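Local coordinates for protein CurJ (Moorea producens 3L, PDB 5TZ6) that carries out a vinylogous dehydration, as the dehydratase domain of a polyketide synthase module, in curacin biosynthesis, at residues 39-44 against 48-53; 168-173 against 237-242; 203-208 against 212-217. The protein carries 1 engineered substitution. One frame throughout, in Å; residues are numbered along the deposited sequence.

Contact 1 of 3, residues 39-44 against 48-53; sequences ADFIVY and VVPGAS. Engineered in segment 39-44: F41 (natural residue His). With 7OD ((2E,5R)-5-hydroxy-2-methylhept-2-enoic acid), chain C.
The hairpin of strands 41-43 and 46-49, running into the first turn of helix 51-65, brings F41 and V43 against V48 and P50 at the ligand pocket. F41 is an engineered residue in place of the natural histidine, and the protein carrying it is inactive. One backbone bond links the two segments: V48 N donates to F41 O at 3.3 Å, with a nearly straight N-H...O angle of 168°.

Most of the remaining contact is made by the aromatic ring. With CG anti to the backbone N (chi1 -162°), the F41 side chain reaches across the hairpin and slides past the V48 carbonyl, CD1 lying 3.5 Å from V48 O. Its face takes up P50: the proline CG sits over the middle of the ring, 4.1 Å from the centroid and 10° off the normal, a CH-pi contact. CZ at the far end of the ring is also 4.0 Å from P50 CB. The bound 7OD comes to the edge instead, its hydroxyl OAH lying in the ring plane and its CAD 3.7 Å from F41 CZ. P50 touches the ligand too, CA to the methyl CAK at 3.7 Å. Beyond the ring, V43 CB and V48 CG2 meet at 3.9 Å to fill the hairpin with aliphatic packing.

D219 of helix 215-223 lies against both F41 and P50 and holds the ligand by its OD1; F182 meets the F41 ring edge-to-face. F41 and P50 take the histidine and proline places of the HxxxGxxxxP-like signature, whose histidine works with an aspartate, probably D219 here, in double-hotdog dehydratases.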
# COMPACT_ATOMS: atom_id res chain seq x y z
N ALA A 39 -1.57 -12.12 22.28
CA ALA A 39 -1.94 -13.37 22.92
C ALA A 39 -2.25 -13.21 24.41
O ALA A 39 -2.59 -14.21 25.06
CB ALA A 39 -0.82 -14.40 22.73
N ASP A 40 -2.15 -12.00 24.95
CA ASP A 40 -2.36 -11.77 26.38
C ASP A 40 -3.68 -11.09 26.69
O ASP A 40 -3.92 -10.73 27.84
CB ASP A 40 -1.20 -10.96 26.96
CG ASP A 40 0.05 -11.79 27.12
OD1 ASP A 40 -0.04 -13.02 26.97
OD2 ASP A 40 1.12 -11.22 27.43
N PHE A 41 -4.54 -10.89 25.69
CA PHE A 41 -5.86 -10.31 25.89
C PHE A 41 -6.86 -11.34 25.39
O PHE A 41 -7.19 -11.37 24.20
CB PHE A 41 -6.01 -8.95 25.16
CG PHE A 41 -7.15 -8.12 25.68
CD1 PHE A 41 -8.45 -8.35 25.25
CD2 PHE A 41 -6.93 -7.15 26.64
CE1 PHE A 41 -9.51 -7.60 25.75
CE2 PHE A 41 -7.98 -6.40 27.15
CZ PHE A 41 -9.27 -6.62 26.71
N ILE A 42 -7.33 -12.19 26.30
CA ILE A 42 -8.17 -13.34 25.97
C ILE A 42 -9.57 -13.09 26.51
O ILE A 42 -9.75 -12.94 27.72
CB ILE A 42 -7.59 -14.65 26.55
CG1 ILE A 42 -6.12 -14.81 26.17
CG2 ILE A 42 -8.42 -15.87 26.14
CD1 ILE A 42 -5.82 -14.41 24.73
N VAL A 43 -10.56 -13.05 25.63
CA VAL A 43 -11.96 -12.84 26.03
C VAL A 43 -12.74 -14.08 25.64
O VAL A 43 -12.82 -14.44 24.46
CB VAL A 43 -12.56 -11.58 25.37
CG1 VAL A 43 -13.96 -11.34 25.89
CG2 VAL A 43 -11.67 -10.38 25.64
N TYR A 44 -13.34 -14.74 26.64
CA TYR A 44 -14.07 -15.98 26.41
C TYR A 44 -13.29 -16.93 25.51
O TYR A 44 -13.85 -17.55 24.61
CB TYR A 44 -15.47 -15.71 25.82
CG TYR A 44 -16.51 -15.34 26.85
CD1 TYR A 44 -16.71 -14.02 27.24
CD2 TYR A 44 -17.29 -16.32 27.46
CE1 TYR A 44 -17.66 -13.69 28.19
CE2 TYR A 44 -18.25 -16.00 28.41
CZ TYR A 44 -18.42 -14.68 28.77
OH TYR A 44 -19.36 -14.35 29.72
N VAL A 48 -8.60 -11.20 21.26
CA VAL A 48 -9.36 -10.00 20.93
C VAL A 48 -8.43 -8.80 20.99
O VAL A 48 -7.60 -8.69 21.89
CB VAL A 48 -10.56 -9.81 21.87
CG1 VAL A 48 -11.17 -8.42 21.69
CG2 VAL A 48 -11.61 -10.88 21.62
N VAL A 49 -8.57 -7.91 20.01
CA VAL A 49 -7.84 -6.65 19.97
C VAL A 49 -8.70 -5.59 20.63
O VAL A 49 -9.76 -5.24 20.06
CB VAL A 49 -7.47 -6.25 18.54
CG1 VAL A 49 -6.76 -4.92 18.54
CG2 VAL A 49 -6.62 -7.33 17.89
N PRO A 50 -8.32 -5.04 21.78
CA PRO A 50 -9.14 -4.01 22.41
C PRO A 50 -9.04 -2.67 21.68
O PRO A 50 -8.12 -2.43 20.89
CB PRO A 50 -8.55 -3.91 23.82
CG PRO A 50 -7.12 -4.32 23.65
CD PRO A 50 -7.13 -5.38 22.58
N GLY A 51 -10.02 -1.81 21.95
CA GLY A 51 -10.03 -0.49 21.32
C GLY A 51 -8.74 0.29 21.55
O GLY A 51 -8.20 0.91 20.63
N ALA A 52 -8.25 0.26 22.79
CA ALA A 52 -6.98 0.90 23.14
C ALA A 52 -5.92 0.61 22.08
O ALA A 52 -5.14 1.49 21.70
CB ALA A 52 -6.51 0.42 24.51
N SER A 53 -5.91 -0.63 21.59
CA SER A 53 -4.95 -0.98 20.55
C SER A 53 -5.14 -0.12 19.32
O SER A 53 -4.18 0.41 18.75
CB SER A 53 -5.08 -2.46 20.19
OG SER A 53 -4.29 -2.77 19.06
OAB 7OD C . -14.00 -6.87 25.99
CAA 7OD C . -13.67 -6.09 25.07
OAI 7OD C . -14.06 -6.31 23.90
CAC 7OD C . -12.79 -4.87 25.37
CAK 7OD C . -12.39 -3.92 24.23
CAD 7OD C . -12.31 -4.60 26.80
CAE 7OD C . -11.43 -3.36 27.05
CAF 7OD C . -11.10 -3.05 28.53
OAH 7OD C . -9.74 -3.42 28.79
CAG 7OD C . -12.00 -3.76 29.54
CAJ 7OD C . -11.83 -3.07 30.90

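Contact 2 of 3, residues 168-173 against 237-242; sequences YQHLWD and NETFVP. With 7OD ((2E,5R)-5-hydroxy-2-methylhept-2-enoic acid), chain C.
H170 and T239 make the hydrogen bond that links segment 168-173 to segment 237-242. H170 NE2 and T239 OG1 are 3.3 Å apart, a rather long hydrogen bond that either partner could donate. The hydroxyl lies at the edge of the imidazole, in its plane, where a ring nitrogen can either give or accept, and the angle of 150° leaves the bond somewhat bent. Two torsions bring the groups together: T239 OG1 is anti to its own backbone N (chi1 -172°), and H170 CG likewise extends anti (chi1 173°), which brings the NE2 edge of the ring to the threonine hydroxyl although its CB does not aim there.

Beyond that bond the segments barely touch: L171 CD2 is 4.4 Å from T239 OG1. The same CD2 meets the terminal methyl CAJ of 7OD at 4.0 Å. From the strand, V241 CG1 rests against CAC of 7OD at 3.6 Å, and P242 CD approaches CAE at 3.5 Å. Helix and strand thus line the pocket together, touching the ligand more closely than L171 touches T239.

Within segment 168-173, Q169 NE2 gives a hydrogen bond of 2.8 Å to D173 OD1, one turn on, arriving from above the carboxylate plane.

R174, the next residue, reaches both H170 O and E238 O and so adds a second tie. Strand 176-178 packs under L171 and T239 through I176, while T239 and V241 are paired by backbone bonds to strand 288-300, and P242 leans on F222 of helix 215-223.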
# COMPACT_ATOMS: atom_id res chain seq x y z
N TYR A 168 -7.42 -7.13 38.39
CA TYR A 168 -7.27 -8.21 37.42
C TYR A 168 -8.27 -9.31 37.72
O TYR A 168 -8.93 -9.83 36.81
CB TYR A 168 -5.85 -8.74 37.44
CG TYR A 168 -4.80 -7.69 37.11
CD1 TYR A 168 -4.94 -6.88 36.01
CD2 TYR A 168 -3.69 -7.51 37.93
CE1 TYR A 168 -3.99 -5.91 35.71
CE2 TYR A 168 -2.74 -6.56 37.65
CZ TYR A 168 -2.89 -5.76 36.54
OH TYR A 168 -1.94 -4.80 36.25
N GLN A 169 -8.50 -9.56 39.00
CA GLN A 169 -9.49 -10.55 39.38
C GLN A 169 -10.87 -10.13 38.92
O GLN A 169 -11.62 -10.94 38.36
CB GLN A 169 -9.47 -10.77 40.90
CG GLN A 169 -10.44 -11.83 41.36
CD GLN A 169 -10.01 -13.21 40.92
OE1 GLN A 169 -8.92 -13.67 41.25
NE2 GLN A 169 -10.88 -13.90 40.17
N HIS A 170 -11.22 -8.85 39.13
CA HIS A 170 -12.52 -8.37 38.65
C HIS A 170 -12.69 -8.70 37.18
O HIS A 170 -13.78 -9.11 36.75
CB HIS A 170 -12.66 -6.87 38.89
CG HIS A 170 -13.90 -6.28 38.28
ND1 HIS A 170 -15.05 -6.05 39.01
CD2 HIS A 170 -14.17 -5.87 37.02
CE1 HIS A 170 -15.97 -5.52 38.22
NE2 HIS A 170 -15.47 -5.41 37.01
N LEU A 171 -11.63 -8.57 36.39
CA LEU A 171 -11.75 -8.86 34.97
C LEU A 171 -11.76 -10.35 34.72
O LEU A 171 -12.54 -10.85 33.89
CB LEU A 171 -10.62 -8.17 34.20
CG LEU A 171 -10.70 -6.64 34.13
CD1 LEU A 171 -9.45 -6.08 33.49
CD2 LEU A 171 -11.94 -6.19 33.36
N TRP A 172 -10.92 -11.10 35.46
CA TRP A 172 -10.87 -12.54 35.29
C TRP A 172 -12.24 -13.17 35.46
O TRP A 172 -12.61 -14.09 34.72
CB TRP A 172 -9.87 -13.14 36.29
CG TRP A 172 -9.36 -14.49 35.89
CD1 TRP A 172 -9.92 -15.70 36.20
CD2 TRP A 172 -8.22 -14.77 35.08
NE1 TRP A 172 -9.17 -16.71 35.65
CE2 TRP A 172 -8.12 -16.17 34.95
CE3 TRP A 172 -7.25 -13.97 34.46
CZ2 TRP A 172 -7.11 -16.79 34.23
CZ3 TRP A 172 -6.24 -14.58 33.74
CH2 TRP A 172 -6.18 -15.98 33.63
N ASP A 173 -13.03 -12.66 36.40
CA ASP A 173 -14.35 -13.22 36.65
C ASP A 173 -15.30 -13.02 35.47
O ASP A 173 -16.19 -13.84 35.25
CB ASP A 173 -14.93 -12.61 37.92
CG ASP A 173 -14.11 -12.95 39.16
OD1 ASP A 173 -13.47 -14.02 39.18
OD2 ASP A 173 -14.10 -12.13 40.10
N ASN A 237 -21.85 -11.22 35.10
CA ASN A 237 -21.35 -11.46 33.75
C ASN A 237 -20.87 -10.19 33.06
O ASN A 237 -20.16 -10.28 32.05
CB ASN A 237 -22.43 -12.11 32.88
CG ASN A 237 -22.63 -13.58 33.21
OD1 ASN A 237 -21.77 -14.20 33.83
ND2 ASN A 237 -23.76 -14.14 32.79
N GLU A 238 -21.24 -9.02 33.57
CA GLU A 238 -21.04 -7.75 32.88
C GLU A 238 -19.94 -6.92 33.53
O GLU A 238 -19.74 -6.97 34.75
CB GLU A 238 -22.33 -6.92 32.90
CG GLU A 238 -23.45 -7.42 32.04
CD GLU A 238 -24.75 -6.68 32.30
OE1 GLU A 238 -25.68 -6.78 31.48
OE2 GLU A 238 -24.84 -5.98 33.34
N THR A 239 -19.25 -6.14 32.71
CA THR A 239 -18.34 -5.11 33.19
C THR A 239 -18.47 -3.91 32.27
O THR A 239 -19.08 -3.98 31.20
CB THR A 239 -16.90 -5.62 33.24
OG1 THR A 239 -16.07 -4.65 33.88
CG2 THR A 239 -16.38 -5.91 31.84
N PHE A 240 -17.87 -2.79 32.68
CA PHE A 240 -17.86 -1.59 31.85
C PHE A 240 -16.82 -1.75 30.76
O PHE A 240 -15.63 -1.93 31.05
CB PHE A 240 -17.58 -0.34 32.70
CG PHE A 240 -18.70 0.02 33.64
CD1 PHE A 240 -19.84 0.67 33.17
CD2 PHE A 240 -18.62 -0.28 34.99
CE1 PHE A 240 -20.88 1.00 34.03
CE2 PHE A 240 -19.66 0.05 35.86
CZ PHE A 240 -20.79 0.69 35.38
N VAL A 241 -17.25 -1.70 29.50
CA VAL A 241 -16.34 -1.84 28.37
C VAL A 241 -16.17 -0.48 27.70
O VAL A 241 -17.14 0.29 27.59
CB VAL A 241 -16.84 -2.90 27.38
CG1 VAL A 241 -15.82 -3.10 26.27
CG2 VAL A 241 -17.09 -4.20 28.11
N PRO A 242 -14.96 -0.12 27.28
CA PRO A 242 -14.76 1.18 26.62
C PRO A 242 -15.67 1.32 25.41
O PRO A 242 -15.71 0.45 24.54
CB PRO A 242 -13.29 1.16 26.23
CG PRO A 242 -12.65 0.27 27.26
CD PRO A 242 -13.68 -0.79 27.57
OAB 7OD C . -14.00 -6.87 25.99
CAA 7OD C . -13.67 -6.09 25.07
OAI 7OD C . -14.06 -6.31 23.90
CAC 7OD C . -12.79 -4.87 25.37
CAK 7OD C . -12.39 -3.92 24.23
CAD 7OD C . -12.31 -4.60 26.80
CAE 7OD C . -11.43 -3.36 27.05
CAF 7OD C . -11.10 -3.05 28.53
OAH 7OD C . -9.74 -3.42 28.79
CAG 7OD C . -12.00 -3.76 29.54
CAJ 7OD C . -11.83 -3.07 30.90

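Contact 3 of 3, residues 203-208 against 212-217; sequences KTILNT and QLHPTL
H214 is the centre of this contact, its imidazole packed between I205 of the preceding loop and the proline that follows it. The ring has CG anti to the backbone N (chi1 -160°), which sends it back toward the loop. Over one face comes the CD1 methyl of I205, 4.0 Å from the ring centroid and 19° off the normal, a CH-pi contact displaced toward the rim. I205 CG2 covers the other end of the same ring, 3.8 Å from H214 NE2. The opposite face belongs to P215, whose CD lies above the plane near the rim, so the imidazole is sandwiched between two aliphatic groups.

The ring's ND1 is turned to the helix instead. T216 N donates to it at 3.2 Å with an angle of 162°, nearly in the ring plane, and H214 thereby caps the N terminus of helix 215-223 with its own side chain. As an acceptor, ND1 would carry no proton; the bond also fixes the rotation of the ring that I205 packs upon.

I205 reaches on toward T216, though its methyl is modelled too close to the hydroxyl for that approach to be trusted; T216 OG1 is hydrogen-bonded to W184 NE1. T208 adds a looser contact: its CG2 approaches the imidazole obliquely, 4.0 Å from H214 CD2, the two side chains crossing at about a right angle.

F37 meets the H214 ring edge-to-face and Y211 meets it at a slant, adding aromatic neighbours. The loop after strand 194-200 is thus folded over the start of helix 215-223, while P215 packs on helix 51-65 and L213 on strands 239-250 and 288-300.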
# COMPACT_ATOMS: atom_id res chain seq x y z
N LYS A 203 7.69 -7.01 32.09
CA LYS A 203 8.97 -7.59 31.71
C LYS A 203 8.92 -8.29 30.35
O LYS A 203 9.97 -8.52 29.75
CB LYS A 203 9.42 -8.54 32.83
CG LYS A 203 9.84 -7.76 34.07
CD LYS A 203 9.72 -8.58 35.35
CE LYS A 203 8.32 -8.44 35.93
NZ LYS A 203 8.07 -9.26 37.14
N THR A 204 7.73 -8.62 29.86
CA THR A 204 7.58 -9.28 28.57
C THR A 204 7.56 -8.32 27.38
O THR A 204 7.61 -8.78 26.24
CB THR A 204 6.32 -10.16 28.57
OG1 THR A 204 5.25 -9.47 29.24
CG2 THR A 204 6.59 -11.48 29.27
N ILE A 205 7.47 -7.01 27.62
CA ILE A 205 7.47 -6.00 26.56
C ILE A 205 8.88 -5.43 26.45
O ILE A 205 9.49 -5.07 27.47
CB ILE A 205 6.46 -4.88 26.85
CG1 ILE A 205 5.04 -5.44 26.87
CG2 ILE A 205 6.59 -3.78 25.82
CD1 ILE A 205 3.99 -4.40 27.15
N LEU A 206 9.40 -5.33 25.23
CA LEU A 206 10.76 -4.82 25.05
C LEU A 206 10.93 -3.73 24.00
O LEU A 206 12.01 -3.14 23.95
CB LEU A 206 11.70 -5.97 24.69
CG LEU A 206 11.77 -7.11 25.70
CD1 LEU A 206 12.81 -8.12 25.27
CD2 LEU A 206 12.06 -6.57 27.09
N ASN A 207 9.93 -3.44 23.17
CA ASN A 207 10.11 -2.52 22.06
C ASN A 207 9.37 -1.20 22.24
O ASN A 207 9.11 -0.49 21.26
CB ASN A 207 9.69 -3.17 20.74
CG ASN A 207 8.26 -3.67 20.76
OD1 ASN A 207 7.61 -3.67 21.80
ND2 ASN A 207 7.78 -4.10 19.60
N THR A 208 9.02 -0.84 23.48
CA THR A 208 8.23 0.37 23.72
C THR A 208 8.87 1.62 23.13
O THR A 208 8.22 2.68 23.10
CB THR A 208 8.00 0.58 25.22
OG1 THR A 208 9.21 0.31 25.93
CG2 THR A 208 6.91 -0.35 25.73
N GLN A 212 4.63 5.07 20.00
CA GLN A 212 4.21 6.28 20.71
C GLN A 212 3.65 5.91 22.08
O GLN A 212 4.17 6.35 23.12
CB GLN A 212 3.18 7.06 19.89
CG GLN A 212 3.75 7.84 18.71
CD GLN A 212 4.45 6.97 17.70
OE1 GLN A 212 3.86 6.02 17.18
NE2 GLN A 212 5.70 7.28 17.41
N LEU A 213 2.59 5.12 22.10
CA LEU A 213 2.04 4.53 23.32
C LEU A 213 1.69 3.08 23.02
O LEU A 213 0.85 2.81 22.17
CB LEU A 213 0.79 5.28 23.81
CG LEU A 213 0.96 6.65 24.45
CD1 LEU A 213 -0.37 7.12 25.00
CD2 LEU A 213 2.01 6.59 25.55
N HIS A 214 2.35 2.17 23.72
CA HIS A 214 2.12 0.75 23.50
C HIS A 214 0.64 0.43 23.70
O HIS A 214 0.00 0.97 24.61
CB HIS A 214 2.98 -0.08 24.45
CG HIS A 214 3.17 -1.50 24.00
ND1 HIS A 214 2.23 -2.48 24.21
CD2 HIS A 214 4.20 -2.10 23.35
CE1 HIS A 214 2.67 -3.63 23.71
NE2 HIS A 214 3.86 -3.42 23.18
N PRO A 215 0.05 -0.41 22.85
CA PRO A 215 -1.36 -0.77 23.06
C PRO A 215 -1.66 -1.17 24.49
O PRO A 215 -2.68 -0.74 25.05
CB PRO A 215 -1.58 -1.92 22.07
CG PRO A 215 -0.52 -1.76 21.02
CD PRO A 215 0.64 -1.06 21.67
N THR A 216 -0.78 -1.95 25.12
CA THR A 216 -1.04 -2.44 26.47
C THR A 216 -1.02 -1.31 27.50
O THR A 216 -1.70 -1.40 28.53
CB THR A 216 -0.04 -3.52 26.87
OG1 THR A 216 1.30 -3.01 26.81
CG2 THR A 216 -0.15 -4.72 25.94
N LEU A 217 -0.25 -0.25 27.24
CA LEU A 217 -0.26 0.89 28.16
C LEU A 217 -1.58 1.65 28.08
O LEU A 217 -2.18 1.99 29.12
CB LEU A 217 0.92 1.81 27.84
CG LEU A 217 0.99 3.12 28.63
CD1 LEU A 217 1.00 2.84 30.13
CD2 LEU A 217 2.22 3.90 28.21

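From the N terminus, contact 1 comes first, closing the short hairpin turn before helix 51-65, and it is complete long before contact 2 opens at 168-173. Contact 3 lies wholly within the span that contact 2 closes, itself joining 203-208 to 212-217 over a three-residue gap; no two contacts cross. Contacts 1 and 3 touch where the two helices pack, S53 CA lying 3.8 Å from P215 CB, which joins the two hotdog halves. Contacts 1 and 2 do not touch, yet both line the pocket of 7OD. Contact 3 stands back from the ligand, at the head of the helix that carries D219 to it.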